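Local coordinates for protein endonuclease V isoform X2 (Ciona intestinalis, PDB 6OZI) that probably cleaves nucleic acid strands next to inosine in a metal-ion-dependent reaction, at residues Leu19-Ile23 and Ser130-Leu135; Phe120-Arg125 and Lys182-Ala187; Tyr192-Lys198 and Lys218-Arg224. The protein carries 1 engineered substitution. All coordinates share one frame; numbering follows the deposited sequence.

Overall arrangement
The three contacts belong to one RNase H-like domain with a central mixed sheet. Contacts 1 and 2 alternate along the chain: 19-23, 120-125, 130-135, then 182-187. Contact 3 follows both. Contacts 1 and 2 lie with centres 14 Å apart and touch: I23 packs on R125 and R20 on R124, and loop 120-125 leads into helix 128-136. Strand 184-190 carries one side of contact 2 and leads on into loop 192-198 of contact 3; the centres are 24 Å apart. The centres of contacts 1 and 3 are 28 Å apart, on opposite sides of the chain's centre. Contact 2 approaches the deoxyinosine of chain C, and contact 3 holds phosphates of chain D.

Contact 1: Leu19-Ile23 and Ser130-Leu135; sequences LRDKI and SHLGVL
An extended second torsion (chi2 -178°) carries CD1 of L19 out to H131. H131 turns its ring out from helix 128-136 with CG opposite the backbone N (chi1 -169°). The two side chains meet nearly perpendicular to each other. The contact is helix-to-loop packing in the RNase H-like fold of endonuclease V. It sets the end of helix 6-19 and the turn that follows against helix 128-136. L19 CD1 sits over the centre of the H131 ring as a CH-pi contact. L19 CD1 lies 3.6 Å from the centroid of the H131 ring, 11° off the ring normal. F88 meets the same ring edge-to-face.

The other branch of L19 works on the next turn of the helix. L19 CD2 is 4.0 Å from V134 CG1 and equally far from L135 CD2. L19 and V134 run alongside each other, pointing opposite ways. V134 divides its two methyls between partners. V134 CG1 faces L19 and also lies 3.9 Å from K22 CB. V134 CG2 is 3.7 Å from I23 CG1, and the backbone oxygen of K22 is close to the same methyl. Beyond CB, the K22 chain bends away from the helix.

No hydrogen bond joins the two segments. The interface is held by apolar packing and the one CH-pi contact. The hydroxyl of S130 is hydrogen-bonded to the backbone oxygen of G205. C126, in the loop before the helix, also touches L19 and I23. The CB of S130 packs against I23, where I23 CD1 meets S130 CB at 3.5 Å.

Contact 2: Phe120-Arg125 and Lys182-Ala187; sequences FFHIRR and KNEVLA. With nucleotides of chain C.
A type I beta turn from H122 to R125 closes segment 120-125, and the loop packs on strand 184-190 of the RNase H-like sheet. R125 supplies the polar link. Its NE and NH2 reach one carboxylate oxygen side-on. R125 NE lies 3.0 Å from E184 OE2, and R125 NH2 is also 3.0 Å from E184 OE2. The oxygen stays in the guanidinium plane. NH2 meets its anti lone pair, while NE comes from above the carboxylate plane. The two flat groups are turned 46° against each other. D153 takes a second salt bridge from NH2, so the guanidinium probably balances two acids.

R125 also secures its own turn. R125 NH1 donates to H122 O at 2.9 Å, and the backbone N of R125 reaches that oxygen from the opposite face of its plane. L186 CD2 lies over one face of the guanidinium, 3.3 Å from R125 NE.

The F120 ring presents its edge to E184, with F120 CZ 3.5 Å from E184 OE1. Ring and carboxylate planes are nearly perpendicular, at 83°. F121 CD2 is 3.5 Å from A187 CB, and L186 CB lies by F121 CD1. H122, which opens the turn, has CD2 3.7 Å from O6 of DI5 of chain C.

The strand has a classic bulge where L186 and A187 both face I177 of strand 174-179. F121 is packed against I177 and against S203 of strand 200-206, while H122 and R124 meet helix 6-19.

Contact 3: Tyr192-Lys198 and Lys218-Arg224; sequences YAPKVEK and KGCTKTR. With nucleotides of chain D.
R224 and K198 meet at a backbone oxygen beside the bound DNA. R224 NE donates to K198 O at 3.1 Å, with a fairly straight N-H...O angle of 162°. The oxygen lies in the guanidinium plane, but the donor stands above the carbonyl plane. K198 CD covers one face of the guanidinium, off its centre. The R224 chain runs extended, with CG opposite the backbone N (chi1 -177°), and this carries NE across to the other loop. R224 NH2 is held further by the carbonyls of K145 and P199.

V196 and A193 fill the interface beside this bond. V196 CG2 is 3.9 Å from R224 CB. A193 CB presses on the backbone, 3.4 Å from T223 C, and meets T221 CG2 as well.

The two segments are phosphate-binding parts of the RNase H-like endonuclease V domain. One joins strands 184-190 and 200-206, and the other runs from the end of helix 210-219 into the loop after it. Three backbone N-H groups bond to phosphate oxygens. E197 N lies 2.8 Å from OP1 of DG13 of chain D, and K198 N donates to the same oxygen. R224 N bonds to OP1 of DA12 of chain D at 2.9 Å. T223 packs its methyl against DC11 of chain D. K198 NZ bridges to another DNA phosphate.

Farther from the DNA, Y192 meets K218. K218 CB lies over one face of the ring, 3.7 Å from the Y192 ring centroid and 18° off the normal, as a CH-pi contact. The extended K218 chain runs on across that face, so K218 CD reaches Y192 CD1. T221 OG1, near the ring edge, is bonded to V217 O. Further out, the hydroxyl of T223 is hydrogen-bonded to K230 on helix 227-243.

Contact 1: Leu19-Ile23 and Ser130-Leu135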
loop_
_atom_site.group_PDB
_atom_site.type_symbol
_atom_site.label_atom_id
_atom_site.label_comp_id
_atom_site.label_asym_id
_atom_site.label_seq_id
_atom_site.Cartn_x
_atom_site.Cartn_y
_atom_site.Cartn_z
ATOM N N LEU A 19 -26.724 24.720 -11.794
ATOM C CA LEU A 19 -25.859 24.101 -12.799
ATOM C C LEU A 19 -26.461 22.853 -13.437
ATOM O O LEU A 19 -26.151 22.556 -14.598
ATOM C CB LEU A 19 -24.507 23.715 -12.192
ATOM C CG LEU A 19 -23.378 24.728 -12.120
ATOM C CD1 LEU A 19 -22.145 24.066 -11.523
ATOM C CD2 LEU A 19 -23.072 25.245 -13.516
ATOM N N ARG A 20 -27.306 22.111 -12.714
ATOM C CA ARG A 20 -27.653 20.758 -13.150
ATOM C C ARG A 20 -28.251 20.722 -14.557
ATOM O O ARG A 20 -28.007 19.765 -15.297
ATOM C CB ARG A 20 -28.600 20.102 -12.136
ATOM C CG ARG A 20 -29.908 20.840 -11.917
ATOM C CD ARG A 20 -30.714 20.254 -10.758
ATOM N NE ARG A 20 -31.163 18.898 -11.032
ATOM C CZ ARG A 20 -31.781 18.122 -10.148
ATOM N NH1 ARG A 20 -32.026 18.570 -8.924
ATOM N NH2 ARG A 20 -32.152 16.896 -10.493
ATOM N N ASP A 21 -29.001 21.747 -14.966
ATOM C CA ASP A 21 -29.608 21.691 -16.295
ATOM C C ASP A 21 -28.620 21.996 -17.412
ATOM O O ASP A 21 -28.975 21.840 -18.587
ATOM C CB ASP A 21 -30.812 22.642 -16.400
ATOM C CG ASP A 21 -30.408 24.094 -16.614
ATOM O OD1 ASP A 21 -29.364 24.524 -16.073
ATOM O OD2 ASP A 21 -31.147 24.821 -17.316
ATOM N N LYS A 22 -27.400 22.415 -17.081
ATOM C CA LYS A 22 -26.376 22.659 -18.084
ATOM C C LYS A 22 -25.589 21.403 -18.428
ATOM O O LYS A 22 -24.836 21.406 -19.408
ATOM C CB LYS A 22 -25.409 23.747 -17.600
ATOM C CG LYS A 22 -26.089 25.060 -17.225
ATOM C CD LYS A 22 -26.919 25.602 -18.368
ATOM C CE LYS A 22 -27.590 26.910 -17.978
ATOM N NZ LYS A 22 -28.367 26.774 -16.712
ATOM N N ILE A 23 -25.732 20.337 -17.642
ATOM C CA ILE A 23 -24.981 19.117 -17.909
ATOM C C ILE A 23 -25.583 18.421 -19.119
ATOM O O ILE A 23 -26.792 18.163 -19.167
ATOM C CB ILE A 23 -24.989 18.212 -16.671
ATOM C CG1 ILE A 23 -24.260 18.910 -15.525
ATOM C CG2 ILE A 23 -24.336 16.882 -16.974
ATOM C CD1 ILE A 23 -24.655 18.407 -14.161
ATOM N N SER A 130 -19.402 15.968 -13.568
ATOM C CA SER A 130 -20.255 16.850 -14.359
ATOM C C SER A 130 -19.968 18.315 -14.059
ATOM O O SER A 130 -19.834 19.129 -14.977
ATOM C CB SER A 130 -21.723 16.536 -14.082
ATOM O OG SER A 130 -22.003 15.177 -14.327
ATOM N N HIS A 131 -19.877 18.660 -12.774
ATOM C CA HIS A 131 -19.629 20.033 -12.347
ATOM C C HIS A 131 -18.370 20.604 -12.999
ATOM O O HIS A 131 -18.402 21.658 -13.649
ATOM C CB HIS A 131 -19.521 20.041 -10.820
ATOM C CG HIS A 131 -19.528 21.402 -10.199
ATOM N ND1 HIS A 131 -20.291 21.701 -9.091
ATOM C CD2 HIS A 131 -18.833 22.526 -10.491
ATOM C CE1 HIS A 131 -20.085 22.957 -8.742
ATOM N NE2 HIS A 131 -19.209 23.482 -9.577
ATOM N N LEU A 132 -17.249 19.899 -12.838
ATOM C CA LEU A 132 -15.992 20.344 -13.430
ATOM C C LEU A 132 -16.093 20.394 -14.953
ATOM O O LEU A 132 -15.586 21.335 -15.587
ATOM C CB LEU A 132 -14.852 19.420 -12.986
ATOM C CG LEU A 132 -14.172 19.679 -11.634
ATOM C CD1 LEU A 132 -15.169 19.801 -10.470
ATOM C CD2 LEU A 132 -13.131 18.607 -11.334
ATOM N N GLY A 133 -16.786 19.413 -15.553
ATOM C CA GLY A 133 -16.971 19.445 -16.997
ATOM C C GLY A 133 -17.665 20.710 -17.472
ATOM O O GLY A 133 -17.213 21.372 -18.413
ATOM N N VAL A 134 -18.757 21.089 -16.805
ATOM C CA VAL A 134 -19.526 22.240 -17.267
ATOM C C VAL A 134 -18.772 23.529 -16.991
ATOM O O VAL A 134 -18.701 24.416 -17.852
ATOM C CB VAL A 134 -20.922 22.265 -16.616
ATOM C CG1 VAL A 134 -21.591 23.618 -16.857
ATOM C CG2 VAL A 134 -21.791 21.146 -17.173
ATOM N N LEU A 135 -18.175 23.649 -15.803
ATOM C CA LEU A 135 -17.485 24.888 -15.466
ATOM C C LEU A 135 -16.240 25.101 -16.310
ATOM O O LEU A 135 -15.789 26.242 -16.439
ATOM C CB LEU A 135 -17.118 24.919 -13.980
ATOM C CG LEU A 135 -18.289 25.194 -13.028
ATOM C CD1 LEU A 135 -17.792 25.561 -11.639
ATOM C CD2 LEU A 135 -19.190 26.277 -13.592
#

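Contact 2: Phe120-Arg125 and Lys182-Ala187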
loop_
_atom_site.group_PDB
_atom_site.type_symbol
_atom_site.label_atom_id
_atom_site.label_comp_id
_atom_site.label_asym_id
_atom_site.label_seq_id
_atom_site.Cartn_x
_atom_site.Cartn_y
_atom_site.Cartn_z
ATOM N N PHE A 120 -23.512 12.385 -13.417
ATOM C CA PHE A 120 -24.966 12.468 -13.269
ATOM C C PHE A 120 -25.448 11.712 -12.032
ATOM O O PHE A 120 -26.485 12.060 -11.453
ATOM C CB PHE A 120 -25.619 11.918 -14.542
ATOM C CG PHE A 120 -27.126 12.045 -14.593
ATOM C CD1 PHE A 120 -27.746 13.287 -14.646
ATOM C CD2 PHE A 120 -27.918 10.911 -14.660
ATOM C CE1 PHE A 120 -29.134 13.391 -14.727
ATOM C CE2 PHE A 120 -29.304 11.007 -14.740
ATOM C CZ PHE A 120 -29.910 12.249 -14.766
ATOM N N PHE A 121 -24.695 10.698 -11.600
ATOM C CA PHE A 121 -25.068 9.813 -10.493
ATOM C C PHE A 121 -24.902 10.546 -9.163
ATOM O O PHE A 121 -23.959 10.319 -8.400
ATOM C CB PHE A 121 -24.215 8.550 -10.563
ATOM C CG PHE A 121 -24.576 7.499 -9.562
ATOM C CD1 PHE A 121 -25.750 7.571 -8.834
ATOM C CD2 PHE A 121 -23.736 6.418 -9.363
ATOM C CE1 PHE A 121 -26.075 6.583 -7.915
ATOM C CE2 PHE A 121 -24.049 5.424 -8.450
ATOM C CZ PHE A 121 -25.221 5.504 -7.725
ATOM N N HIS A 122 -25.889 11.385 -8.846
ATOM C CA HIS A 122 -25.746 12.347 -7.763
ATOM C C HIS A 122 -27.132 12.785 -7.317
ATOM O O HIS A 122 -28.066 12.824 -8.122
ATOM C CB HIS A 122 -24.911 13.537 -8.239
ATOM C CG HIS A 122 -24.657 14.578 -7.196
ATOM N ND1 HIS A 122 -25.495 15.656 -7.000
ATOM C CD2 HIS A 122 -23.623 14.747 -6.339
ATOM C CE1 HIS A 122 -25.008 16.423 -6.042
ATOM N NE2 HIS A 122 -23.871 15.895 -5.625
ATOM N N ILE A 123 -27.258 13.116 -6.025
ATOM C CA ILE A 123 -28.566 13.443 -5.454
ATOM C C ILE A 123 -29.237 14.584 -6.216
ATOM O O ILE A 123 -30.455 14.566 -6.443
ATOM C CB ILE A 123 -28.442 13.763 -3.953
ATOM C CG1 ILE A 123 -29.818 14.148 -3.399
ATOM C CG2 ILE A 123 -27.387 14.844 -3.706
ATOM C CD1 ILE A 123 -29.869 14.282 -1.895
ATOM N N ARG A 124 -28.469 15.599 -6.610
ATOM C CA ARG A 124 -29.004 16.692 -7.409
ATOM C C ARG A 124 -28.494 16.645 -8.849
ATOM O O ARG A 124 -28.497 17.667 -9.539
ATOM C CB ARG A 124 -28.691 18.039 -6.753
ATOM C CG ARG A 124 -29.566 18.362 -5.526
ATOM C CD ARG A 124 -29.000 19.522 -4.692
ATOM N NE ARG A 124 -27.674 19.223 -4.147
ATOM C CZ ARG A 124 -27.445 18.602 -2.990
ATOM N NH1 ARG A 124 -28.455 18.193 -2.228
ATOM N NH2 ARG A 124 -26.197 18.382 -2.597
ATOM N N ARG A 125 -28.064 15.467 -9.310
ATOM C CA ARG A 125 -27.664 15.238 -10.702
ATOM C C ARG A 125 -26.537 16.172 -11.136
ATOM O O ARG A 125 -26.487 16.623 -12.280
ATOM C CB ARG A 125 -28.864 15.366 -11.642
ATOM C CG ARG A 125 -30.025 14.451 -11.290
ATOM C CD ARG A 125 -29.609 12.976 -11.278
ATOM N NE ARG A 125 -30.784 12.112 -11.206
ATOM C CZ ARG A 125 -31.299 11.637 -10.074
ATOM N NH1 ARG A 125 -30.732 11.924 -8.904
ATOM N NH2 ARG A 125 -32.384 10.873 -10.115
ATOM N N LYS A 182 -37.229 8.820 -10.097
ATOM C CA LYS A 182 -37.265 9.497 -11.380
ATOM C C LYS A 182 -37.368 8.551 -12.569
ATOM O O LYS A 182 -37.502 9.031 -13.700
ATOM C CB LYS A 182 -36.025 10.390 -11.538
ATOM C CG LYS A 182 -35.938 11.474 -10.485
ATOM C CD LYS A 182 -37.256 12.254 -10.384
ATOM C CE LYS A 182 -37.104 13.511 -9.534
ATOM N NZ LYS A 182 -38.383 14.278 -9.444
ATOM N N ASN A 183 -37.297 7.234 -12.352
ATOM C CA ASN A 183 -37.443 6.240 -13.421
ATOM C C ASN A 183 -36.430 6.500 -14.536
ATOM O O ASN A 183 -36.781 6.625 -15.710
ATOM C CB ASN A 183 -38.876 6.226 -13.968
ATOM C CG ASN A 183 -39.164 5.008 -14.835
ATOM O OD1 ASN A 183 -38.869 3.878 -14.446
ATOM N ND2 ASN A 183 -39.738 5.234 -16.015
ATOM N N GLU A 184 -35.159 6.605 -14.152
ATOM C CA GLU A 184 -34.100 6.878 -15.113
ATOM C C GLU A 184 -32.826 6.172 -14.675
ATOM O O GLU A 184 -32.626 5.885 -13.491
ATOM C CB GLU A 184 -33.843 8.392 -15.260
ATOM C CG GLU A 184 -33.379 9.065 -13.969
ATOM C CD GLU A 184 -33.155 10.573 -14.095
ATOM O OE1 GLU A 184 -33.149 11.095 -15.234
ATOM O OE2 GLU A 184 -32.989 11.240 -13.040
ATOM N N VAL A 185 -31.955 5.911 -15.647
ATOM C CA VAL A 185 -30.649 5.326 -15.368
ATOM C C VAL A 185 -29.701 6.430 -14.919
ATOM O O VAL A 185 -29.587 7.481 -15.564
ATOM C CB VAL A 185 -30.100 4.585 -16.596
ATOM C CG1 VAL A 185 -28.692 4.060 -16.307
ATOM C CG2 VAL A 185 -31.032 3.432 -16.981
ATOM N N LEU A 186 -29.040 6.203 -13.791
ATOM C CA LEU A 186 -28.080 7.142 -13.237
ATOM C C LEU A 186 -26.644 6.810 -13.606
ATOM O O LEU A 186 -25.823 7.726 -13.755
ATOM C CB LEU A 186 -28.212 7.177 -11.711
ATOM C CG LEU A 186 -29.581 7.555 -11.130
ATOM C CD1 LEU A 186 -29.531 7.582 -9.609
ATOM C CD2 LEU A 186 -30.074 8.891 -11.669
ATOM N N ALA A 187 -26.323 5.525 -13.724
ATOM C CA ALA A 187 -24.952 5.075 -13.906
ATOM C C ALA A 187 -24.970 3.635 -14.391
ATOM O O ALA A 187 -26.024 3.011 -14.536
ATOM C CB ALA A 187 -24.151 5.200 -12.608
ATOM P P DI C 5 -19.077 7.994 -0.189
ATOM O OP1 DI C 5 -18.745 6.594 0.248
ATOM O OP2 DI C 5 -18.341 9.030 0.624
ATOM O "O5'" DI C 5 -18.827 8.177 -1.808
ATOM C "C5'" DI C 5 -18.963 7.082 -2.678
ATOM C "C4'" DI C 5 -18.327 7.414 -4.017
ATOM O "O4'" DI C 5 -19.150 8.653 -4.660
ATOM C "C3'" DI C 5 -17.069 7.792 -3.893
ATOM O "O3'" DI C 5 -16.227 7.280 -5.023
ATOM C "C2'" DI C 5 -17.071 9.339 -3.958
ATOM C "C1'" DI C 5 -18.319 9.661 -4.805
ATOM N N9 DI C 5 -18.908 10.913 -4.307
ATOM C C8 DI C 5 -19.371 11.395 -3.143
ATOM N N7 DI C 5 -19.766 12.666 -3.374
ATOM C C5 DI C 5 -19.544 12.950 -4.648
ATOM C C6 DI C 5 -19.785 14.214 -5.472
ATOM O O6 DI C 5 -20.247 15.185 -4.980
ATOM N N1 DI C 5 -19.436 14.227 -6.849
ATOM C C2 DI C 5 -18.862 13.065 -7.460
ATOM N N3 DI C 5 -18.630 11.869 -6.671
ATOM C C4 DI C 5 -18.999 11.855 -5.234
#

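Contact 3: Tyr192-Lys198 and Lys218-Arg224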
loop_
_atom_site.group_PDB
_atom_site.type_symbol
_atom_site.label_atom_id
_atom_site.label_comp_id
_atom_site.label_asym_id
_atom_site.label_seq_id
_atom_site.Cartn_x
_atom_site.Cartn_y
_atom_site.Cartn_z
ATOM N N TYR A 192 -14.730 -4.668 -16.370
ATOM C CA TYR A 192 -14.033 -4.867 -17.633
ATOM C C TYR A 192 -12.688 -5.550 -17.483
ATOM O O TYR A 192 -12.290 -6.301 -18.376
ATOM C CB TYR A 192 -13.819 -3.520 -18.339
ATOM C CG TYR A 192 -15.101 -2.833 -18.748
ATOM C CD1 TYR A 192 -16.164 -3.559 -19.262
ATOM C CD2 TYR A 192 -15.253 -1.457 -18.605
ATOM C CE1 TYR A 192 -17.338 -2.933 -19.641
ATOM C CE2 TYR A 192 -16.426 -0.821 -18.979
ATOM C CZ TYR A 192 -17.464 -1.563 -19.494
ATOM O OH TYR A 192 -18.633 -0.938 -19.864
ATOM N N ALA A 193 -12.015 -5.362 -16.358
ATOM C CA ALA A 193 -10.687 -5.919 -16.179
ATOM C C ALA A 193 -10.763 -7.405 -15.844
ATOM O O ALA A 193 -11.706 -7.855 -15.193
ATOM C CB ALA A 193 -9.958 -5.185 -15.062
ATOM N N PRO A 194 -9.780 -8.185 -16.273
ATOM C CA PRO A 194 -9.739 -9.593 -15.873
ATOM C C PRO A 194 -9.366 -9.719 -14.404
ATOM O O PRO A 194 -8.849 -8.787 -13.781
ATOM C CB PRO A 194 -8.660 -10.196 -16.781
ATOM C CG PRO A 194 -7.754 -9.048 -17.087
ATOM C CD PRO A 194 -8.651 -7.819 -17.151
ATOM N N LYS A 195 -9.688 -10.886 -13.839
ATOM C CA LYS A 195 -9.337 -11.232 -12.459
ATOM C C LYS A 195 -9.925 -10.237 -11.456
ATOM O O LYS A 195 -9.381 -10.043 -10.364
ATOM C CB LYS A 195 -7.812 -11.319 -12.303
ATOM C CG LYS A 195 -7.163 -12.240 -13.322
ATOM C CD LYS A 195 -5.650 -12.317 -13.187
ATOM C CE LYS A 195 -5.084 -13.263 -14.248
ATOM N NZ LYS A 195 -3.675 -13.702 -13.985
ATOM N N VAL A 196 -11.030 -9.591 -11.822
ATOM C CA VAL A 196 -11.707 -8.608 -10.985
ATOM C C VAL A 196 -13.154 -9.037 -10.790
ATOM O O VAL A 196 -13.824 -9.435 -11.750
ATOM C CB VAL A 196 -11.630 -7.204 -11.621
ATOM C CG1 VAL A 196 -12.602 -6.238 -10.951
ATOM C CG2 VAL A 196 -10.213 -6.672 -11.550
ATOM N N GLU A 197 -13.645 -8.945 -9.551
ATOM C CA GLU A 197 -15.059 -9.166 -9.275
ATOM C C GLU A 197 -15.784 -7.933 -8.763
ATOM O O GLU A 197 -17.022 -7.920 -8.778
ATOM C CB GLU A 197 -15.249 -10.294 -8.248
ATOM C CG GLU A 197 -14.860 -11.673 -8.745
ATOM C CD GLU A 197 -15.126 -12.749 -7.715
ATOM O OE1 GLU A 197 -16.152 -12.660 -7.005
ATOM O OE2 GLU A 197 -14.307 -13.684 -7.604
ATOM N N LYS A 198 -15.061 -6.909 -8.310
ATOM C CA LYS A 198 -15.680 -5.720 -7.748
ATOM C C LYS A 198 -15.970 -4.713 -8.854
ATOM O O LYS A 198 -15.030 -4.235 -9.506
ATOM C CB LYS A 198 -14.775 -5.110 -6.690
ATOM C CG LYS A 198 -15.462 -4.174 -5.722
ATOM C CD LYS A 198 -14.539 -3.838 -4.549
ATOM C CE LYS A 198 -15.109 -2.722 -3.676
ATOM N NZ LYS A 198 -16.305 -3.167 -2.898
ATOM N N LYS A 218 -13.962 1.297 -20.805
ATOM C CA LYS A 218 -13.486 -0.024 -21.220
ATOM C C LYS A 218 -12.178 0.079 -21.990
ATOM O O LYS A 218 -11.235 -0.685 -21.742
ATOM C CB LYS A 218 -14.540 -0.732 -22.071
ATOM C CG LYS A 218 -14.157 -2.148 -22.511
ATOM C CD LYS A 218 -15.409 -2.955 -22.871
ATOM C CE LYS A 218 -15.116 -4.436 -23.122
ATOM N NZ LYS A 218 -16.392 -5.242 -23.150
ATOM N N GLY A 219 -12.109 1.016 -22.943
ATOM C CA GLY A 219 -10.882 1.221 -23.694
ATOM C C GLY A 219 -9.708 1.660 -22.836
ATOM O O GLY A 219 -8.551 1.441 -23.205
ATOM N N CYS A 220 -9.981 2.287 -21.692
ATOM C CA CYS A 220 -8.933 2.728 -20.781
ATOM C C CYS A 220 -8.562 1.675 -19.744
ATOM O O CYS A 220 -7.728 1.957 -18.882
ATOM C CB CYS A 220 -9.355 4.009 -20.052
ATOM S SG CYS A 220 -9.515 5.468 -21.104
ATOM N N THR A 221 -9.147 0.480 -19.803
ATOM C CA THR A 221 -9.008 -0.505 -18.736
ATOM C C THR A 221 -7.905 -1.507 -19.066
ATOM O O THR A 221 -7.986 -2.227 -20.069
ATOM C CB THR A 221 -10.327 -1.239 -18.493
ATOM O OG1 THR A 221 -11.291 -0.331 -17.942
ATOM C CG2 THR A 221 -10.119 -2.398 -17.528
ATOM N N LYS A 222 -6.874 -1.540 -18.224
ATOM C CA LYS A 222 -5.957 -2.669 -18.133
ATOM C C LYS A 222 -6.210 -3.481 -16.873
ATOM O O LYS A 222 -6.387 -4.702 -16.941
ATOM C CB LYS A 222 -4.495 -2.193 -18.164
ATOM C CG LYS A 222 -4.051 -1.612 -19.495
ATOM C CD LYS A 222 -2.573 -1.250 -19.483
ATOM C CE LYS A 222 -2.148 -0.632 -20.811
ATOM N NZ LYS A 222 -0.756 -0.086 -20.780
ATOM N N THR A 223 -6.254 -2.818 -15.720
ATOM C CA THR A 223 -6.687 -3.385 -14.456
ATOM C C THR A 223 -7.975 -2.672 -14.030
ATOM O O THR A 223 -8.555 -1.901 -14.800
ATOM C CB THR A 223 -5.565 -3.263 -13.418
ATOM O OG1 THR A 223 -5.238 -1.883 -13.218
ATOM C CG2 THR A 223 -4.319 -4.002 -13.901
ATOM N N ARG A 224 -8.422 -2.924 -12.795
ATOM C CA ARG A 224 -9.724 -2.421 -12.361
ATOM C C ARG A 224 -9.808 -0.902 -12.486
ATOM O O ARG A 224 -10.811 -0.361 -12.966
ATOM C CB ARG A 224 -10.013 -2.853 -10.921
ATOM C CG ARG A 224 -11.389 -2.428 -10.415
ATOM C CD ARG A 224 -11.600 -2.821 -8.952
ATOM N NE ARG A 224 -12.878 -2.346 -8.422
ATOM C CZ ARG A 224 -13.015 -1.354 -7.543
ATOM N NH1 ARG A 224 -11.952 -0.722 -7.077
ATOM N NH2 ARG A 224 -14.220 -0.996 -7.123
ATOM P P DA D 12 -6.673 -4.879 -10.107
ATOM O OP1 DA D 12 -7.417 -5.226 -11.338
ATOM O OP2 DA D 12 -6.702 -3.497 -9.569
ATOM O "O5'" DA D 12 -7.114 -5.864 -8.929
ATOM C "C5'" DA D 12 -7.420 -7.219 -9.220
ATOM C "C4'" DA D 12 -7.689 -7.985 -7.946
ATOM O "O4'" DA D 12 -6.472 -8.049 -7.178
ATOM C "C3'" DA D 12 -8.719 -7.352 -7.025
ATOM O "O3'" DA D 12 -10.009 -7.871 -7.318
ATOM C "C2'" DA D 12 -8.248 -7.794 -5.642
ATOM C "C1'" DA D 12 -6.739 -7.837 -5.808
ATOM N N9 DA D 12 -6.080 -6.606 -5.385
ATOM C C8 DA D 12 -5.912 -5.460 -6.109
ATOM N N7 DA D 12 -5.278 -4.511 -5.459
ATOM C C5 DA D 12 -5.023 -5.073 -4.224
ATOM C C6 DA D 12 -4.384 -4.583 -3.074
ATOM N N6 DA D 12 -3.855 -3.362 -2.986
ATOM N N1 DA D 12 -4.303 -5.406 -2.016
ATOM C C2 DA D 12 -4.830 -6.635 -2.112
ATOM N N3 DA D 12 -5.454 -7.204 -3.129
ATOM C C4 DA D 12 -5.516 -6.365 -4.165
ATOM P P DG D 13 -11.326 -7.108 -6.806
ATOM O OP1 DG D 13 -12.519 -7.857 -7.250
ATOM O OP2 DG D 13 -11.162 -5.677 -7.132
ATOM O "O5'" DG D 13 -11.257 -7.220 -5.227
ATOM C "C5'" DG D 13 -11.483 -8.458 -4.593
ATOM C "C4'" DG D 13 -11.351 -8.289 -3.100
ATOM O "O4'" DG D 13 -10.052 -7.738 -2.796
ATOM C "C3'" DG D 13 -12.359 -7.309 -2.500
ATOM O "O3'" DG D 13 -13.309 -8.003 -1.736
ATOM C "C2'" DG D 13 -11.523 -6.370 -1.624
ATOM C "C1'" DG D 13 -10.164 -7.047 -1.590
ATOM N N9 DG D 13 -9.078 -6.093 -1.460
ATOM C C8 DG D 13 -8.613 -5.208 -2.404
ATOM N N7 DG D 13 -7.639 -4.450 -1.967
ATOM C C5 DG D 13 -7.462 -4.862 -0.650
ATOM C C6 DG D 13 -6.560 -4.407 0.341
ATOM O O6 DG D 13 -5.695 -3.521 0.248
ATOM N N1 DG D 13 -6.725 -5.098 1.540
ATOM C C2 DG D 13 -7.647 -6.094 1.755
ATOM N N2 DG D 13 -7.664 -6.645 2.973
ATOM N N3 DG D 13 -8.498 -6.519 0.840
ATOM C C4 DG D 13 -8.349 -5.863 -0.330
ATOM P P DC D 11 -0.675 -2.408 -11.926
ATOM O OP1 DC D 11 -0.139 -2.697 -13.275
ATOM O OP2 DC D 11 -1.098 -1.041 -11.544
ATOM O "O5'" DC D 11 -1.927 -3.353 -11.738
ATOM C "C5'" DC D 11 -2.559 -3.414 -10.493
ATOM C "C4'" DC D 11 -2.849 -4.846 -10.128
ATOM O "O4'" DC D 11 -1.847 -5.316 -9.214
ATOM C "C3'" DC D 11 -4.167 -5.041 -9.424
ATOM O "O3'" DC D 11 -5.149 -5.284 -10.390
ATOM C "C2'" DC D 11 -3.923 -6.272 -8.555
ATOM C "C1'" DC D 11 -2.423 -6.215 -8.292
ATOM N N1 DC D 11 -2.041 -5.781 -6.914
ATOM C C2 DC D 11 -2.115 -6.693 -5.866
ATOM O O2 DC D 11 -2.532 -7.830 -6.099
ATOM N N3 DC D 11 -1.736 -6.302 -4.626
ATOM C C4 DC D 11 -1.287 -5.068 -4.423
ATOM N N4 DC D 11 -0.922 -4.727 -3.180
ATOM C C5 DC D 11 -1.198 -4.119 -5.484
ATOM C C6 DC D 11 -1.576 -4.518 -6.704
#